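Local coordinates for protein giardin subunit alpha-1 (Giardia intestinalis, PDB 4EVF) that binds calcium and, in a calcium-dependent manner, phosphatidylserine, and takes part in parasite attachment to the intestinal mucosa and in cytoskeletal remodelling, at residues Ser150-Gly153 with Asp157-Gln160; Gln164-Lys169 with Glu202-Thr207; Ala184-Ile189 with Cys219-Leu224. All blocks are in the same frame, centred on the assembly; numbering follows the deposited sequence.

Interaction 1. Residues Ser150-Gly153 with Asp157-Gln160; sequences SRPG and DEAQ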
loop_
_atom_site.group_PDB
_atom_site.type_symbol
_atom_site.label_atom_id
_atom_site.label_comp_id
_atom_site.label_asym_id
_atom_site.label_seq_id
_atom_site.Cartn_x
_atom_site.Cartn_y
_atom_site.Cartn_z
ATOM N N SER A 150 11.698 -15.913 -13.189
ATOM C CA SER A 150 10.894 -16.259 -14.343
ATOM C C SER A 150 10.454 -17.711 -14.272
ATOM O O SER A 150 11.198 -18.582 -13.816
ATOM C CB SER A 150 11.667 -16.010 -15.637
ATOM O OG SER A 150 10.898 -16.432 -16.747
ATOM N N ARG A 151 9.233 -17.973 -14.716
ATOM C CA ARG A 151 8.702 -19.330 -14.667
ATOM C C ARG A 151 8.957 -20.130 -15.949
ATOM O O ARG A 151 8.913 -19.587 -17.050
ATOM C CB ARG A 151 7.230 -19.311 -14.258
ATOM C CG ARG A 151 7.100 -18.765 -12.843
ATOM C CD ARG A 151 5.866 -19.189 -12.145
ATOM N NE ARG A 151 5.806 -20.616 -11.846
ATOM C CZ ARG A 151 6.304 -21.196 -10.753
ATOM N NH1 ARG A 151 6.974 -20.493 -9.851
ATOM N NH2 ARG A 151 6.149 -22.497 -10.578
ATOM N N PRO A 152 9.232 -21.435 -15.786
ATOM C CA PRO A 152 9.660 -22.353 -16.850
ATOM C C PRO A 152 8.741 -22.361 -18.072
ATOM O O PRO A 152 9.221 -22.174 -19.191
ATOM C CB PRO A 152 9.631 -23.725 -16.161
ATOM C CG PRO A 152 8.758 -23.545 -14.947
ATOM C CD PRO A 152 9.030 -22.139 -14.508
ATOM N N GLY A 153 7.444 -22.565 -17.866
ATOM C CA GLY A 153 6.550 -22.788 -18.986
ATOM C C GLY A 153 5.846 -21.577 -19.564
ATOM O O GLY A 153 6.136 -20.434 -19.206
ATOM N N ASP A 157 0.509 -23.520 -19.575
ATOM C CA ASP A 157 1.108 -24.646 -18.872
ATOM C C ASP A 157 1.237 -24.305 -17.394
ATOM O O ASP A 157 1.038 -25.148 -16.517
ATOM C CB ASP A 157 2.483 -24.988 -19.461
ATOM C CG ASP A 157 2.386 -25.672 -20.822
ATOM O OD1 ASP A 157 1.298 -26.192 -21.171
ATOM O OD2 ASP A 157 3.408 -25.699 -21.539
ATOM N N GLU A 158 1.555 -23.044 -17.133
ATOM C CA GLU A 158 1.770 -22.570 -15.780
ATOM C C GLU A 158 0.443 -22.520 -15.021
ATOM O O GLU A 158 0.383 -22.858 -13.834
ATOM C CB GLU A 158 2.438 -21.194 -15.818
ATOM C CG GLU A 158 3.377 -20.916 -14.653
ATOM C CD GLU A 158 4.541 -21.880 -14.579
ATOM O OE1 GLU A 158 5.207 -22.117 -15.603
ATOM O OE2 GLU A 158 4.792 -22.399 -13.477
ATOM N N ALA A 159 -0.614 -22.104 -15.713
ATOM C CA ALA A 159 -1.943 -22.088 -15.121
ATOM C C ALA A 159 -2.414 -23.506 -14.772
ATOM O O ALA A 159 -3.042 -23.715 -13.735
ATOM C CB ALA A 159 -2.929 -21.404 -16.043
ATOM N N GLN A 160 -2.109 -24.476 -15.632
ATOM C CA GLN A 160 -2.455 -25.879 -15.360
ATOM C C GLN A 160 -1.730 -26.440 -14.132
ATOM O O GLN A 160 -2.360 -27.039 -13.264
ATOM C CB GLN A 160 -2.205 -26.758 -16.596
ATOM C CG GLN A 160 -2.274 -28.274 -16.344
ATOM C CD GLN A 160 -3.697 -28.802 -16.117
ATOM O OE1 GLN A 160 -4.588 -28.082 -15.653
ATOM N NE2 GLN A 160 -3.907 -30.070 -16.452
HETATM O O HOH W 1 6.130 -24.545 -13.038
#

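Interaction 2. Residues Gln164-Lys169 with Glu202-Thr207; sequences QAFDQK and EQAIAT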
loop_
_atom_site.group_PDB
_atom_site.type_symbol
_atom_site.label_atom_id
_atom_site.label_comp_id
_atom_site.label_asym_id
_atom_site.label_seq_id
_atom_site.Cartn_x
_atom_site.Cartn_y
_atom_site.Cartn_z
ATOM N N GLN A 164 -3.502 -27.507 -10.660
ATOM C CA GLN A 164 -3.256 -28.810 -10.062
ATOM C C GLN A 164 -2.766 -28.631 -8.628
ATOM O O GLN A 164 -3.158 -29.376 -7.734
ATOM C CB GLN A 164 -2.260 -29.621 -10.901
ATOM C CG GLN A 164 -2.780 -29.997 -12.287
ATOM C CD GLN A 164 -1.714 -30.628 -13.175
ATOM O OE1 GLN A 164 -0.521 -30.324 -13.051
ATOM N NE2 GLN A 164 -2.140 -31.506 -14.078
ATOM N N ALA A 165 -1.927 -27.625 -8.404
ATOM C CA ALA A 165 -1.473 -27.315 -7.049
ATOM C C ALA A 165 -2.639 -26.961 -6.117
ATOM O O ALA A 165 -2.688 -27.427 -4.976
ATOM C CB ALA A 165 -0.448 -26.194 -7.070
ATOM N N PHE A 166 -3.567 -26.130 -6.595
ATOM C CA PHE A 166 -4.747 -25.781 -5.800
ATOM C C PHE A 166 -5.570 -27.039 -5.501
ATOM O O PHE A 166 -5.985 -27.279 -4.360
ATOM C CB PHE A 166 -5.629 -24.757 -6.526
ATOM C CG PHE A 166 -5.180 -23.327 -6.360
ATOM C CD1 PHE A 166 -4.740 -22.589 -7.452
ATOM C CD2 PHE A 166 -5.222 -22.711 -5.118
ATOM C CE1 PHE A 166 -4.334 -21.269 -7.304
ATOM C CE2 PHE A 166 -4.821 -21.398 -4.966
ATOM C CZ PHE A 166 -4.380 -20.671 -6.061
ATOM N N ASP A 167 -5.788 -27.845 -6.534
ATOM C CA ASP A 167 -6.642 -29.020 -6.401
ATOM C C ASP A 167 -6.059 -30.076 -5.450
ATOM O O ASP A 167 -6.798 -30.778 -4.762
ATOM C CB ASP A 167 -6.935 -29.628 -7.768
ATOM C CG ASP A 167 -8.155 -30.532 -7.748
ATOM O OD1 ASP A 167 -9.222 -30.095 -7.242
ATOM O OD2 ASP A 167 -8.039 -31.684 -8.224
ATOM N N GLN A 168 -4.737 -30.172 -5.401
ATOM C CA GLN A 168 -4.059 -31.122 -4.528
ATOM C C GLN A 168 -3.674 -30.521 -3.179
ATOM O O GLN A 168 -3.082 -31.200 -2.352
ATOM C CB GLN A 168 -2.805 -31.660 -5.222
ATOM C CG GLN A 168 -3.084 -32.290 -6.573
ATOM C CD GLN A 168 -1.838 -32.439 -7.424
ATOM O OE1 GLN A 168 -0.720 -32.521 -6.907
ATOM N NE2 GLN A 168 -2.023 -32.465 -8.742
ATOM N N LYS A 169 -4.012 -29.256 -2.955
ATOM C CA LYS A 169 -3.571 -28.537 -1.763
ATOM C C LYS A 169 -2.063 -28.658 -1.539
ATOM O O LYS A 169 -1.586 -28.837 -0.410
ATOM C CB LYS A 169 -4.347 -28.974 -0.516
ATOM C CG LYS A 169 -5.825 -28.624 -0.573
ATOM N N GLU A 202 -8.727 -16.248 -8.015
ATOM C CA GLU A 202 -9.359 -15.705 -6.805
ATOM C C GLU A 202 -10.308 -16.711 -6.143
ATOM O O GLU A 202 -10.363 -16.812 -4.915
ATOM C CB GLU A 202 -10.147 -14.427 -7.103
ATOM C CG GLU A 202 -9.486 -13.441 -8.041
ATOM C CD GLU A 202 -9.876 -13.656 -9.495
ATOM O OE1 GLU A 202 -11.029 -13.331 -9.865
ATOM O OE2 GLU A 202 -9.030 -14.141 -10.270
ATOM N N GLN A 203 -11.079 -17.425 -6.959
ATOM C CA GLN A 203 -12.024 -18.414 -6.443
ATOM C C GLN A 203 -11.280 -19.615 -5.871
ATOM O O GLN A 203 -11.655 -20.168 -4.821
ATOM C CB GLN A 203 -13.003 -18.832 -7.545
ATOM C CG GLN A 203 -13.808 -17.650 -8.066
ATOM C CD GLN A 203 -14.706 -17.989 -9.240
ATOM O OE1 GLN A 203 -15.857 -17.564 -9.288
ATOM N NE2 GLN A 203 -14.182 -18.739 -10.194
ATOM N N ALA A 204 -10.202 -19.994 -6.554
ATOM C CA ALA A 204 -9.332 -21.063 -6.087
ATOM C C ALA A 204 -8.767 -20.746 -4.706
ATOM O O ALA A 204 -8.770 -21.602 -3.828
ATOM C CB ALA A 204 -8.212 -21.338 -7.101
ATOM N N ILE A 205 -8.306 -19.510 -4.518
ATOM C CA ILE A 205 -7.791 -19.062 -3.232
ATOM C C ILE A 205 -8.848 -19.230 -2.135
ATOM O O ILE A 205 -8.560 -19.702 -1.032
ATOM C CB ILE A 205 -7.325 -17.582 -3.289
ATOM C CG1 ILE A 205 -6.123 -17.428 -4.223
ATOM C CG2 ILE A 205 -6.951 -17.069 -1.907
ATOM C CD1 ILE A 205 -5.577 -16.022 -4.266
ATOM N N ALA A 206 -10.076 -18.848 -2.451
ATOM C CA ALA A 206 -11.155 -18.916 -1.481
ATOM C C ALA A 206 -11.472 -20.363 -1.108
ATOM O O ALA A 206 -11.927 -20.643 0.003
ATOM C CB ALA A 206 -12.398 -18.207 -2.025
ATOM N N THR A 207 -11.221 -21.282 -2.033
ATOM C CA THR A 207 -11.562 -22.684 -1.811
ATOM C C THR A 207 -10.623 -23.331 -0.805
ATOM O O THR A 207 -11.044 -24.171 -0.012
ATOM C CB THR A 207 -11.522 -23.496 -3.119
ATOM O OG1 THR A 207 -12.567 -23.056 -4.003
ATOM C CG2 THR A 207 -11.694 -24.973 -2.828
#

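Interaction 3. Residues Ala184-Ile189 with Cys219-Leu224; sequences AEYRPI and CAHFAL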
loop_
_atom_site.group_PDB
_atom_site.type_symbol
_atom_site.label_atom_id
_atom_site.label_comp_id
_atom_site.label_asym_id
_atom_site.label_seq_id
_atom_site.Cartn_x
_atom_site.Cartn_y
_atom_site.Cartn_z
ATOM N N ALA A 184 4.752 -9.436 -14.399
ATOM C CA ALA A 184 4.523 -9.411 -15.835
ATOM C C ALA A 184 4.025 -10.762 -16.338
ATOM O O ALA A 184 3.274 -10.820 -17.299
ATOM C CB ALA A 184 5.787 -8.988 -16.574
ATOM N N GLU A 185 4.449 -11.840 -15.678
ATOM C CA GLU A 185 4.054 -13.195 -16.062
ATOM C C GLU A 185 2.739 -13.573 -15.414
ATOM O O GLU A 185 1.943 -14.332 -15.973
ATOM C CB GLU A 185 5.135 -14.199 -15.647
ATOM C CG GLU A 185 6.522 -13.851 -16.174
ATOM C CD GLU A 185 7.500 -15.008 -16.103
ATOM O OE1 GLU A 185 7.254 -15.967 -15.327
ATOM O OE2 GLU A 185 8.518 -14.964 -16.834
ATOM N N TYR A 186 2.503 -13.042 -14.225
ATOM C CA TYR A 186 1.302 -13.426 -13.483
ATOM C C TYR A 186 0.022 -13.143 -14.262
ATOM O O TYR A 186 -0.859 -14.002 -14.354
ATOM C CB TYR A 186 1.260 -12.729 -12.128
ATOM C CG TYR A 186 0.083 -13.161 -11.274
ATOM C CD1 TYR A 186 0.127 -14.352 -10.559
ATOM C CD2 TYR A 186 -1.067 -12.378 -11.184
ATOM C CE1 TYR A 186 -0.942 -14.751 -9.763
ATOM C CE2 TYR A 186 -2.145 -12.773 -10.385
ATOM C CZ TYR A 186 -2.073 -13.962 -9.681
ATOM O OH TYR A 186 -3.130 -14.379 -8.885
ATOM N N ARG A 187 -0.066 -11.948 -14.838
ATOM C CA ARG A 187 -1.271 -11.506 -15.542
ATOM C C ARG A 187 -1.721 -12.479 -16.640
ATOM O O ARG A 187 -2.895 -12.874 -16.683
ATOM C CB ARG A 187 -1.066 -10.084 -16.085
ATOM C CG ARG A 187 -0.266 -9.206 -15.110
ATOM C CD ARG A 187 -0.164 -7.735 -15.510
ATOM N NE ARG A 187 0.213 -6.916 -14.353
ATOM C CZ ARG A 187 1.420 -6.391 -14.145
ATOM N NH1 ARG A 187 2.401 -6.564 -15.033
ATOM N NH2 ARG A 187 1.646 -5.672 -13.047
ATOM N N PRO A 188 -0.796 -12.874 -17.540
ATOM C CA PRO A 188 -1.174 -13.874 -18.553
ATOM C C PRO A 188 -1.561 -15.224 -17.933
ATOM O O PRO A 188 -2.453 -15.901 -18.437
ATOM C CB PRO A 188 0.098 -14.023 -19.404
ATOM C CG PRO A 188 1.208 -13.342 -18.609
ATOM C CD PRO A 188 0.540 -12.299 -17.778
ATOM N N ILE A 189 -0.880 -15.611 -16.861
ATOM C CA ILE A 189 -1.221 -16.839 -16.145
ATOM C C ILE A 189 -2.643 -16.794 -15.566
ATOM O O ILE A 189 -3.395 -17.770 -15.658
ATOM C CB ILE A 189 -0.191 -17.138 -15.048
ATOM C CG1 ILE A 189 1.156 -17.459 -15.706
ATOM C CG2 ILE A 189 -0.665 -18.318 -14.155
ATOM C CD1 ILE A 189 2.296 -17.622 -14.766
ATOM N N CYS A 219 -4.532 -10.513 -1.395
ATOM C CA CYS A 219 -3.823 -9.252 -1.612
ATOM C C CYS A 219 -2.673 -9.475 -2.597
ATOM O O CYS A 219 -2.431 -8.651 -3.490
ATOM C CB CYS A 219 -3.311 -8.659 -0.295
ATOM S SG CYS A 219 -4.636 -7.903 0.745
ATOM N N ALA A 220 -1.966 -10.589 -2.423
ATOM C CA ALA A 220 -0.835 -10.938 -3.294
ATOM C C ALA A 220 -1.273 -11.026 -4.759
ATOM O O ALA A 220 -0.594 -10.520 -5.665
ATOM C CB ALA A 220 -0.228 -12.245 -2.843
ATOM N N HIS A 221 -2.409 -11.687 -4.976
ATOM C CA HIS A 221 -3.069 -11.750 -6.279
ATOM C C HIS A 221 -3.287 -10.370 -6.919
ATOM O O HIS A 221 -2.874 -10.130 -8.056
ATOM C CB HIS A 221 -4.398 -12.502 -6.139
ATOM C CG HIS A 221 -5.344 -12.283 -7.276
ATOM N ND1 HIS A 221 -5.173 -12.870 -8.510
ATOM C CD2 HIS A 221 -6.476 -11.544 -7.363
ATOM C CE1 HIS A 221 -6.155 -12.499 -9.313
ATOM N NE2 HIS A 221 -6.959 -11.695 -8.641
ATOM N N PHE A 222 -3.946 -9.465 -6.198
ATOM C CA PHE A 222 -4.150 -8.099 -6.688
ATOM C C PHE A 222 -2.827 -7.372 -6.913
ATOM O O PHE A 222 -2.669 -6.668 -7.915
ATOM C CB PHE A 222 -5.015 -7.285 -5.722
ATOM C CG PHE A 222 -6.478 -7.623 -5.783
ATOM C CD1 PHE A 222 -7.175 -7.955 -4.625
ATOM C CD2 PHE A 222 -7.159 -7.609 -6.981
ATOM C CE1 PHE A 222 -8.524 -8.271 -4.675
ATOM C CE2 PHE A 222 -8.511 -7.923 -7.034
ATOM C CZ PHE A 222 -9.189 -8.253 -5.878
ATOM N N ALA A 223 -1.886 -7.541 -5.985
ATOM C CA ALA A 223 -0.591 -6.863 -6.081
ATOM C C ALA A 223 0.085 -7.252 -7.382
ATOM O O ALA A 223 0.565 -6.390 -8.116
ATOM C CB ALA A 223 0.302 -7.229 -4.907
ATOM N N LEU A 224 0.110 -8.554 -7.662
ATOM C CA LEU A 224 0.735 -9.069 -8.882
ATOM C C LEU A 224 0.024 -8.578 -10.141
ATOM O O LEU A 224 0.667 -8.358 -11.166
ATOM C CB LEU A 224 0.814 -10.603 -8.841
ATOM C CG LEU A 224 1.707 -11.135 -7.720
ATOM C CD1 LEU A 224 1.520 -12.634 -7.518
ATOM C CD2 LEU A 224 3.194 -10.774 -7.983
#

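Interaction 1. Residues Ser150-Gly153 with Asp157-Gln160
The carboxylate of E158 spreads its two oxygens over two different partners in the loop, OE2 on the side chain of R151 and OE1 on the backbone of G153. The close half of the contact lies at OE2. R151 NE reaches E158 OE2 at 2.6 Å in a nearly straight hydrogen bond, 169° at the hydrogen, which is also a salt bridge. The oxygen sits in the guanidinium plane, yet it is approached from above its own carboxylate, so the two flat groups stand 74° apart rather than pairing side by side. R151 NH2 adds a weak second bond to the same oxygen, E158 OE2, at 3.2 Å. A bend at chi3 (67°) brings NE of the R151 chain onto this oxygen. Beside the salt bridge a water links the same two groups, donating to E158 OE2 at 2.6 Å and accepting from R151 NH2.

The other half, at OE1, is looser. G153 N gives E158 OE1 a hydrogen bond of 3.2 Å that meets the oxygen nearly head-on, and the P152 ring only grazes it, P152 CG lying 3.9 Å from E158 OE1. P152 lies on the exposed side. On the protein side, Y173 and F177 of helix 171-180 touch E158 and R151 respectively, and Y173 OH makes a weak hydrogen bond with R151 NH2.

Together these bonds fold the loop that follows helix 135-145 onto the first turn of helix 155-167, at the start of the predicted third annexin repeat. With the arginine, a backbone N-H and a water all gathered on one largely buried carboxylate, E158 is probably held as the anion, and its charge is met locally by R151.

Interaction 2. Residues Gln164-Lys169 with Glu202-Thr207
One face of the F166 ring carries the methyl of A204, which sits over the ring centre: A204 CB is 3.6 Å from the centroid and 8° off the normal, a CH-pi contact. Because the methyl stands so squarely above the middle, it is almost equally far from all six ring carbons, the nearest approach being F166 CG to A204 CB at 3.7 Å. Toward the tip of the ring, the backbone N of I205 comes in obliquely, 4.0 Å from F166 CE2. The I205 side chain adds a plain apolar contact, its CG1 lying 4.1 Å from F166 CZ. Chi1 of F166, -83°, puts CG beside the backbone N and leads the ring out across the gap to helix 201-208.

The ring also touches L174 and F178 of helix 171-180, and I208 further along helix 201-208, so it is shared among three helices. Beyond F166, helix 155-167 ends in a Schellman motif, where K169 takes a positive phi of 50° and its N bonds back to F166 O at 3.1 Å.

Helices 155-167 and 201-208 correspond to the first and fourth helices of an annexin repeat, A and D. Here they meet through apolar surfaces and dispersion, ring face against methyl, with no polar pair between them.

Interaction 3. Residues Ala184-Ile189 with Cys219-Leu224
Y186 OH and H221 ND1 lie 2.6 Å apart, a short hydrogen bond in which either may be the donor. The hydroxyl sits in the plane of the imidazole at its edge, and ND1 in turn lies near the plane of the phenol. The rings therefore meet rim to rim, with planes 69° apart and centroids 5.7 Å from each other, and neither covers the face of its partner.

L224, one turn further along helix 211-225, closes over a face of the same tyrosine. L224 CB rides above the ring toward its rim, 3.5 Å from Y186 CD2, and the branch CD1 runs on to the other flank, 3.8 Å from Y186 CD1. Y186 can lie beneath L224 and still reach the histidine because its CG is anti to the backbone N (chi1 -176°), which sends the ring outward from helix 183-196. F177 and V181 also pack against Y186, while W143 and F178 touch L224, so the tyrosine enters a crowded interior.

At the margin, R187 holds an extended chain alongside the end of helix 211-225. The L224 O lies over a face of its guanidinium, 3.4 Å from R187 NH2, too poorly aimed for a hydrogen bond; R187 NE instead bonds to the next carbonyl, that of L225.

The axes of segments 184-189 and 219-224 cross at -107°, 9.8 Å apart at closest approach. In annexin terms, this is helix C running across helix E, and C is kinked here, since P188 has no N-H to give. The chemistry is that of a buried polar pair inside apolar packing: the hydroxyl and ND1 satisfy each other, and with ND1 engaged the rotation of the histidine ring is probably fixed.

Interactions 2 and 3 join helices of the predicted third annexin repeat, in a calcium-free model, and interaction 1 folds the loop before helix 155-167 onto that helix. Interactions 1 and 2 use the beginning and end of helix 155-167, their centres about 16 Å apart. The centres of interactions 1 and 3 are about 13 Å apart, and the two meet directly: E185 takes hydrogen bonds from S150 OG to its OE2 at 2.8 Å and from R151 N to its OE1 at 2.9 Å, while I189 packs on E158 and A159. Centres of interactions 2 and 3 are about 15 Å apart, and there H221 packs against E202 and I205. Their segments alternate along the chain.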